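Biphenyl 2,3-Dioxygenase Beta Subunit (Sphingobium yanoikuyae, PDB 2GBW) probably serves as the smaller, structural subunit of a ring-hydroxylating dioxygenase that acts on aromatic compounds such as biphenyl. Local coordinates at residues P7-P10 / D11-Y14; R25-T29 / G30-E34; D62-P65 / D66-A69. All coordinates share one frame; numbering follows the deposited sequence.

In the fold
The contacts follow one another along the chain without touching. Contacts 1 and 2 mark both ends of helix 10-28: residues 7-14 carry the chain from strand 6-7 into its first turn, and residues 25-34 take it from its last turn into helix 32-38. Their centres are about 25 Å apart. Contact 3, in the loop between strands 44-49 and 71-73, lies across the centre of the chain from contact 2, with centres about 28 Å apart. Zinc has been seen at H19 and H45, though not bound to this chain; the side chains of Y14 and F27 are each about 9 Å from that of H19, and that of P65 about 4 Å from that of H45.

Contact 1 (P7-P10 / D11-Y14); sequences PVTP and DVHY
Helix 10-28 begins with T9 at the N-cap, its hydroxyl turning back to meet the backbone N-H of V12. V12 N donates to T9 OG1 over 3.2 Å in a nearly straight bond of 165°. With chi1 at 74°, OG1 lies between the T9 backbone N and carbonyl carbon, and from there it reaches the amide three residues on, which has no preceding helical turn to supply a carbonyl. The same T9 oxygen, OG1, also lies 3.5 Å from V12 CG2, so the valine packs a methyl beside the cap.

Two backbone bonds build the first turn. H13 N donates to T9 O at 2.8 Å, almost linearly, and Y14 N to P10 O at 2.9 Å. P10 sits in the first turn, where its lack of an N-H costs the helix no bond.

V8, just before the cap, supplies the apolar part. Its side chain crosses that of V12 at about a right angle, with V8 CB 3.9 Å from V12 CG1. The CG2 methyl of V8 comes within 3.7 Å of H13 N and lies at the edge of the imidazole, near the ring plane. H13 CG is anti to the backbone N (chi1 -171°), which carries the ring away from the capping residues; its NE2 is hydrogen-bonded to V106 O in strand 98-112. The ring also meets Y14 of a second subunit edge-to-face, while Y14 of this chain does the same with H13 of a third subunit.

V8 is further tied by backbone hydrogen bonding to A108, so the contact joins the edge of the sheet to the helix through a threonine N-cap followed by proline at the first helical position.

Contact 2 (R25-T29 / G30-E34); sequences RMFQT and GQYRE
The backbone bonds at the end of helix 10-28 turn the chain from M26 and F27 into G30 and Q31. Q31 N donates to M26 O at 2.9 Å, tilted 27° from the carbonyl plane, and G30 N makes a weak bond to F27 O. G30 has positive phi (73°), and a CB there would run into T29 O.

Polar side chains add a second link. Q31 NE2 donates to T29 OG1 at 2.8 Å, nearly straight and with the hydroxyl oxygen close to the amide plane. T29 OG1 in turn donates to R25 O at 2.7 Å, so one hydroxyl connects the helix backbone to the glutamine. A water accepts from both Q31 NE2 and R25 NE, while R25 NH1 forms a salt bridge with E107 of a third subunit. Replacing Q31 by an alanine removes the amide, which would probably leave T29 OG1 without this donor and the water without its link to this side chain.

Among the apolar contacts, M26, in one of its two modelled conformers, bends at chi2 and chi3 and brings SD to 3.8 Å from Q31 CB, a placement to be read with caution. F27 and Y32 cross at about a right angle, F27 CD1 lying 3.9 Å from Y32 CE1; F173 touches both rings.

Positive-phi G30 with its two bonds back into the last turn is the signature of a Schellman motif at a helix C-terminus.

Contact 3 (D62-P65 / D66-A69); sequences DPTP and DDAA
D67 folds its carboxylate back over T64, and OD2 does most of the holding. T64 N donates to D67 OD2 at 2.8 Å in an almost straight bond, approaching the anti side of that oxygen from 32° outside the carboxylate plane. The hydroxyl of T64 adds a weak bond to the same atom, OG1 of T64 standing 3.3 Å from D67 OD2. A water completes the set, donating to D67 OD2 at 2.9 Å and to D62 O, and so linking the carboxylate to the chain just ahead of P63. Three donors thus gather on one oxygen, which would be expected to stabilise its negative charge. The side chain is placed for this by chi1 of -59°, which sets CG beside the D67 backbone N, on the side where T64 lies.

The backbone beneath is a type I beta turn from T64 to D67, with P65 and D66 at its corners. It is closed by D67 N, which donates to T64 O at 2.9 Å from above the carbonyl plane, 50° out of it. T64 OG1 works inside the turn as well, accepting from D66 N over 3.2 Å; the one hydroxyl therefore takes a backbone N-H and gives its proton, weakly, to the aspartate.

The carboxylate of D66 leads away from T64, and D66 OD1 hydrogen-bonds to a polar side chain of another protein's chain in the assembly. P65 packs on W47 and H45 of strand 44-49, the latter a residue at which zinc has been seen, though none is bound to this chain here, and the P65 carbonyl oxygen accepts from N72 ND2.

Contact 1 (P7-P10 / D11-Y14)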
loop_
_atom_site.group_PDB
_atom_site.type_symbol
_atom_site.label_atom_id
_atom_site.label_comp_id
_atom_site.label_asym_id
_atom_site.label_seq_id
_atom_site.Cartn_x
_atom_site.Cartn_y
_atom_site.Cartn_z
ATOM N N PRO B 7 14.052 33.247 21.163
ATOM C CA PRO B 7 12.995 33.193 20.161
ATOM C C PRO B 7 12.615 34.539 19.626
ATOM O O PRO B 7 12.750 35.572 20.322
ATOM C CB PRO B 7 11.820 32.589 20.918
ATOM C CG PRO B 7 12.503 31.764 22.014
ATOM C CD PRO B 7 13.566 32.732 22.454
ATOM N N VAL B 8 12.107 34.535 18.401
ATOM C CA VAL B 8 11.727 35.797 17.747
ATOM C C VAL B 8 10.448 36.373 18.333
ATOM O O VAL B 8 9.660 35.680 18.998
ATOM C CB VAL B 8 11.565 35.636 16.226
ATOM C CG1 VAL B 8 12.911 35.222 15.599
ATOM C CG2 VAL B 8 10.441 34.641 15.926
ATOM N N THR B 9 10.251 37.661 18.112
ATOM C CA THR B 9 9.000 38.281 18.504
ATOM C C THR B 9 7.874 37.721 17.618
ATOM O O THR B 9 8.133 37.191 16.511
ATOM C CB THR B 9 9.015 39.793 18.346
ATOM O OG1 THR B 9 8.924 40.112 16.945
ATOM C CG2 THR B 9 10.285 40.407 19.007
ATOM N N PRO B 10 6.616 37.813 18.089
ATOM C CA PRO B 10 5.475 37.393 17.264
ATOM C C PRO B 10 5.407 38.075 15.883
ATOM O O PRO B 10 5.079 37.395 14.894
ATOM C CB PRO B 10 4.259 37.779 18.127
ATOM C CG PRO B 10 4.794 37.673 19.551
ATOM C CD PRO B 10 6.158 38.325 19.400
ATOM N N ASP B 11 5.714 39.379 15.817
ATOM C CA ASP B 11 5.698 40.084 14.524
ATOM C C ASP B 11 6.760 39.518 13.569
ATOM O O ASP B 11 6.477 39.329 12.376
ATOM C CB ASP B 11 5.818 41.592 14.694
ATOM C CG ASP B 11 4.554 42.229 15.253
ATOM O OD1 ASP B 11 3.449 41.643 15.234
ATOM O OD2 ASP B 11 4.654 43.351 15.780
ATOM N N VAL B 12 7.955 39.214 14.079
ATOM C CA VAL B 12 8.985 38.648 13.219
ATOM C C VAL B 12 8.601 37.242 12.861
ATOM O O VAL B 12 8.758 36.825 11.716
ATOM C CB VAL B 12 10.379 38.684 13.857
ATOM C CG1 VAL B 12 11.369 37.806 13.000
ATOM C CG2 VAL B 12 10.806 40.144 13.986
ATOM N N HIS B 13 8.066 36.489 13.831
ATOM C CA HIS B 13 7.515 35.187 13.511
ATOM C C HIS B 13 6.521 35.194 12.331
ATOM O O HIS B 13 6.611 34.358 11.438
ATOM C CB HIS B 13 6.784 34.569 14.702
ATOM C CG HIS B 13 6.406 33.141 14.454
ATOM N ND1 HIS B 13 5.229 32.764 13.815
ATOM C CD2 HIS B 13 7.090 31.994 14.683
ATOM C CE1 HIS B 13 5.202 31.440 13.720
ATOM N NE2 HIS B 13 6.303 30.959 14.260
ATOM N N TYR B 14 5.560 36.111 12.370
ATOM C CA TYR B 14 4.575 36.236 11.299
ATOM C C TYR B 14 5.272 36.460 9.967
ATOM O O TYR B 14 4.971 35.816 8.944
ATOM C CB TYR B 14 3.619 37.421 11.549
ATOM C CG TYR B 14 2.665 37.523 10.384
ATOM C CD1 TYR B 14 1.476 36.793 10.381
ATOM C CD2 TYR B 14 2.978 38.289 9.249
ATOM C CE1 TYR B 14 0.605 36.856 9.320
ATOM C CE2 TYR B 14 2.100 38.370 8.167
ATOM C CZ TYR B 14 0.920 37.635 8.203
ATOM O OH TYR B 14 0.017 37.628 7.149
#

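Contact 2 (R25-T29 / G30-E34)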
loop_
_atom_site.group_PDB
_atom_site.type_symbol
_atom_site.label_atom_id
_atom_site.label_comp_id
_atom_site.label_asym_id
_atom_site.label_seq_id
_atom_site.Cartn_x
_atom_site.Cartn_y
_atom_site.Cartn_z
ATOM N N ARG B 25 4.374 28.803 -2.438
ATOM C CA ARG B 25 3.579 29.158 -3.602
ATOM C C ARG B 25 4.430 29.179 -4.874
ATOM O O ARG B 25 3.980 28.761 -5.932
ATOM C CB ARG B 25 2.866 30.493 -3.391
ATOM C CG ARG B 25 1.675 30.741 -4.292
ATOM C CD ARG B 25 1.041 32.107 -3.985
ATOM N NE ARG B 25 1.753 33.196 -4.648
ATOM C CZ ARG B 25 2.260 34.266 -4.044
ATOM N NH1 ARG B 25 2.148 34.439 -2.734
ATOM N NH2 ARG B 25 2.896 35.169 -4.765
ATOM N N MET B 26 5.657 29.673 -4.758
ATOM C CA MET B 26 6.507 29.686 -5.855
ATOM C C MET B 26 6.900 28.270 -6.329
ATOM O O MET B 26 6.779 28.020 -7.516
ATOM C CB MET B 26 7.811 30.411 -5.506
ATOM C CG MET B 26 7.645 31.837 -5.087
ATOM S SD MET B 26 7.260 32.959 -6.409
ATOM C CE MET B 26 5.458 32.962 -6.436
ATOM N N PHE B 27 7.120 27.343 -5.408
ATOM C CA PHE B 27 7.387 25.954 -5.766
ATOM C C PHE B 27 6.207 25.298 -6.477
ATOM O O PHE B 27 6.381 24.611 -7.474
ATOM C CB PHE B 27 7.719 25.142 -4.522
ATOM C CG PHE B 27 9.008 25.527 -3.855
ATOM C CD1 PHE B 27 10.013 26.152 -4.551
ATOM C CD2 PHE B 27 9.206 25.249 -2.518
ATOM C CE1 PHE B 27 11.176 26.485 -3.938
ATOM C CE2 PHE B 27 10.373 25.577 -1.904
ATOM C CZ PHE B 27 11.360 26.194 -2.615
ATOM N N GLN B 28 5.017 25.498 -5.930
ATOM C CA GLN B 28 3.786 24.867 -6.400
ATOM C C GLN B 28 3.358 25.383 -7.763
ATOM O O GLN B 28 2.660 24.662 -8.506
ATOM C CB GLN B 28 2.621 25.003 -5.398
ATOM C CG GLN B 28 2.837 24.204 -4.141
ATOM C CD GLN B 28 1.782 24.342 -3.038
ATOM O OE1 GLN B 28 1.940 23.763 -1.950
ATOM N NE2 GLN B 28 0.721 25.081 -3.308
ATOM N N THR B 29 3.807 26.572 -8.121
ATOM C CA THR B 29 3.428 27.204 -9.393
ATOM C C THR B 29 4.556 27.199 -10.409
ATOM O O THR B 29 4.402 27.764 -11.487
ATOM C CB THR B 29 2.906 28.646 -9.196
ATOM O OG1 THR B 29 3.864 29.487 -8.534
ATOM C CG2 THR B 29 1.590 28.679 -8.403
ATOM N N GLY B 30 5.691 26.608 -10.065
ATOM C CA GLY B 30 6.817 26.516 -10.955
ATOM C C GLY B 30 7.581 27.798 -11.185
ATOM O O GLY B 30 8.256 27.904 -12.196
ATOM N N GLN B 31 7.469 28.767 -10.265
ATOM C CA GLN B 31 8.210 30.029 -10.369
ATOM C C GLN B 31 9.614 29.940 -9.756
ATOM O O GLN B 31 9.986 30.749 -8.891
ATOM C CB GLN B 31 7.413 31.194 -9.740
ATOM C CG GLN B 31 6.041 31.364 -10.365
ATOM C CD GLN B 31 5.292 32.508 -9.843
ATOM O OE1 GLN B 31 5.647 33.691 -10.112
ATOM N NE2 GLN B 31 4.179 32.212 -9.132
ATOM N N TYR B 32 10.431 29.037 -10.275
ATOM C CA TYR B 32 11.733 28.758 -9.696
ATOM C C TYR B 32 12.765 29.871 -9.863
ATOM O O TYR B 32 13.596 30.088 -9.003
ATOM C CB TYR B 32 12.266 27.438 -10.238
ATOM C CG TYR B 32 11.365 26.282 -9.895
ATOM C CD1 TYR B 32 11.103 25.976 -8.582
ATOM C CD2 TYR B 32 10.759 25.521 -10.873
ATOM C CE1 TYR B 32 10.299 24.944 -8.244
ATOM C CE2 TYR B 32 9.934 24.477 -10.534
ATOM C CZ TYR B 32 9.710 24.204 -9.210
ATOM O OH TYR B 32 8.898 23.178 -8.818
ATOM N N ARG B 33 12.705 30.572 -10.980
ATOM C CA ARG B 33 13.640 31.656 -11.225
ATOM C C ARG B 33 13.394 32.818 -10.279
ATOM O O ARG B 33 14.313 33.394 -9.726
ATOM C CB ARG B 33 13.508 32.132 -12.660
ATOM C CG ARG B 33 14.179 31.238 -13.656
ATOM C CD ARG B 33 13.796 31.633 -15.052
ATOM N NE ARG B 33 14.696 31.069 -16.044
ATOM C CZ ARG B 33 14.353 30.867 -17.306
ATOM N NH1 ARG B 33 13.135 31.182 -17.707
ATOM N NH2 ARG B 33 15.219 30.349 -18.161
ATOM N N GLU B 34 12.127 33.152 -10.118
ATOM C CA GLU B 34 11.706 34.152 -9.167
ATOM C C GLU B 34 12.105 33.785 -7.737
ATOM O O GLU B 34 12.524 34.633 -6.968
ATOM C CB GLU B 34 10.203 34.345 -9.297
ATOM C CG GLU B 34 9.796 34.976 -10.619
ATOM C CD GLU B 34 9.321 33.990 -11.689
ATOM O OE1 GLU B 34 9.851 32.860 -11.796
ATOM O OE2 GLU B 34 8.409 34.375 -12.449
HETATM O O HOH W 1 1.737 33.314 -7.743
#

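Contact 3 (D62-P65 / D66-A69)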
loop_
_atom_site.group_PDB
_atom_site.type_symbol
_atom_site.label_atom_id
_atom_site.label_comp_id
_atom_site.label_asym_id
_atom_site.label_seq_id
_atom_site.Cartn_x
_atom_site.Cartn_y
_atom_site.Cartn_z
ATOM N N ASP B 62 28.507 12.967 12.884
ATOM C CA ASP B 62 27.419 13.208 11.946
ATOM C C ASP B 62 27.945 13.637 10.580
ATOM O O ASP B 62 29.068 14.141 10.465
ATOM C CB ASP B 62 26.504 14.322 12.492
ATOM C CG ASP B 62 25.519 13.822 13.537
ATOM O OD1 ASP B 62 25.007 12.679 13.436
ATOM O OD2 ASP B 62 25.228 14.605 14.465
ATOM N N PRO B 63 27.136 13.438 9.526
ATOM C CA PRO B 63 27.592 13.918 8.229
ATOM C C PRO B 63 27.859 15.411 8.171
ATOM O O PRO B 63 27.107 16.219 8.746
ATOM C CB PRO B 63 26.452 13.557 7.263
ATOM C CG PRO B 63 25.335 13.040 8.080
ATOM C CD PRO B 63 25.840 12.744 9.465
ATOM N N THR B 64 28.966 15.734 7.517
ATOM C CA THR B 64 29.331 17.084 7.174
ATOM C C THR B 64 29.216 17.265 5.661
ATOM O O THR B 64 28.985 16.287 4.920
ATOM C CB THR B 64 30.780 17.381 7.565
ATOM O OG1 THR B 64 31.641 16.649 6.664
ATOM C CG2 THR B 64 31.012 17.009 9.036
ATOM N N PRO B 65 29.350 18.519 5.183
ATOM C CA PRO B 65 29.352 18.831 3.777
ATOM C C PRO B 65 30.473 18.189 2.979
ATOM O O PRO B 65 30.389 18.185 1.753
ATOM C CB PRO B 65 29.430 20.380 3.777
ATOM C CG PRO B 65 28.742 20.728 4.954
ATOM C CD PRO B 65 29.346 19.766 5.951
ATOM N N ASP B 66 31.447 17.542 3.629
ATOM C CA ASP B 66 32.482 16.823 2.894
ATOM C C ASP B 66 32.084 15.358 2.677
ATOM O O ASP B 66 32.840 14.573 2.097
ATOM C CB ASP B 66 33.817 16.873 3.642
ATOM C CG ASP B 66 34.986 16.327 2.816
ATOM O OD1 ASP B 66 35.215 16.817 1.674
ATOM O OD2 ASP B 66 35.657 15.357 3.268
ATOM N N ASP B 67 30.880 15.002 3.107
ATOM C CA ASP B 67 30.381 13.607 3.008
ATOM C C ASP B 67 29.265 13.494 1.982
ATOM O O ASP B 67 28.691 14.498 1.529
ATOM C CB ASP B 67 29.830 13.162 4.367
ATOM C CG ASP B 67 30.865 13.224 5.473
ATOM O OD1 ASP B 67 32.048 12.880 5.211
ATOM O OD2 ASP B 67 30.505 13.592 6.602
ATOM N N ALA B 68 28.927 12.268 1.616
ATOM C CA ALA B 68 27.812 12.062 0.685
ATOM C C ALA B 68 26.553 12.867 1.080
ATOM O O ALA B 68 26.152 12.960 2.235
ATOM C CB ALA B 68 27.455 10.591 0.557
ATOM N N ALA B 69 25.960 13.470 0.081
ATOM C CA ALA B 69 24.697 14.150 0.234
ATOM C C ALA B 69 23.931 14.147 -1.074
ATOM O O ALA B 69 24.538 14.236 -2.138
ATOM C CB ALA B 69 24.971 15.581 0.661
HETATM O O HOH W 2 31.122 13.056 9.363
HETATM O O HOH W 3 26.560 15.396 3.815
#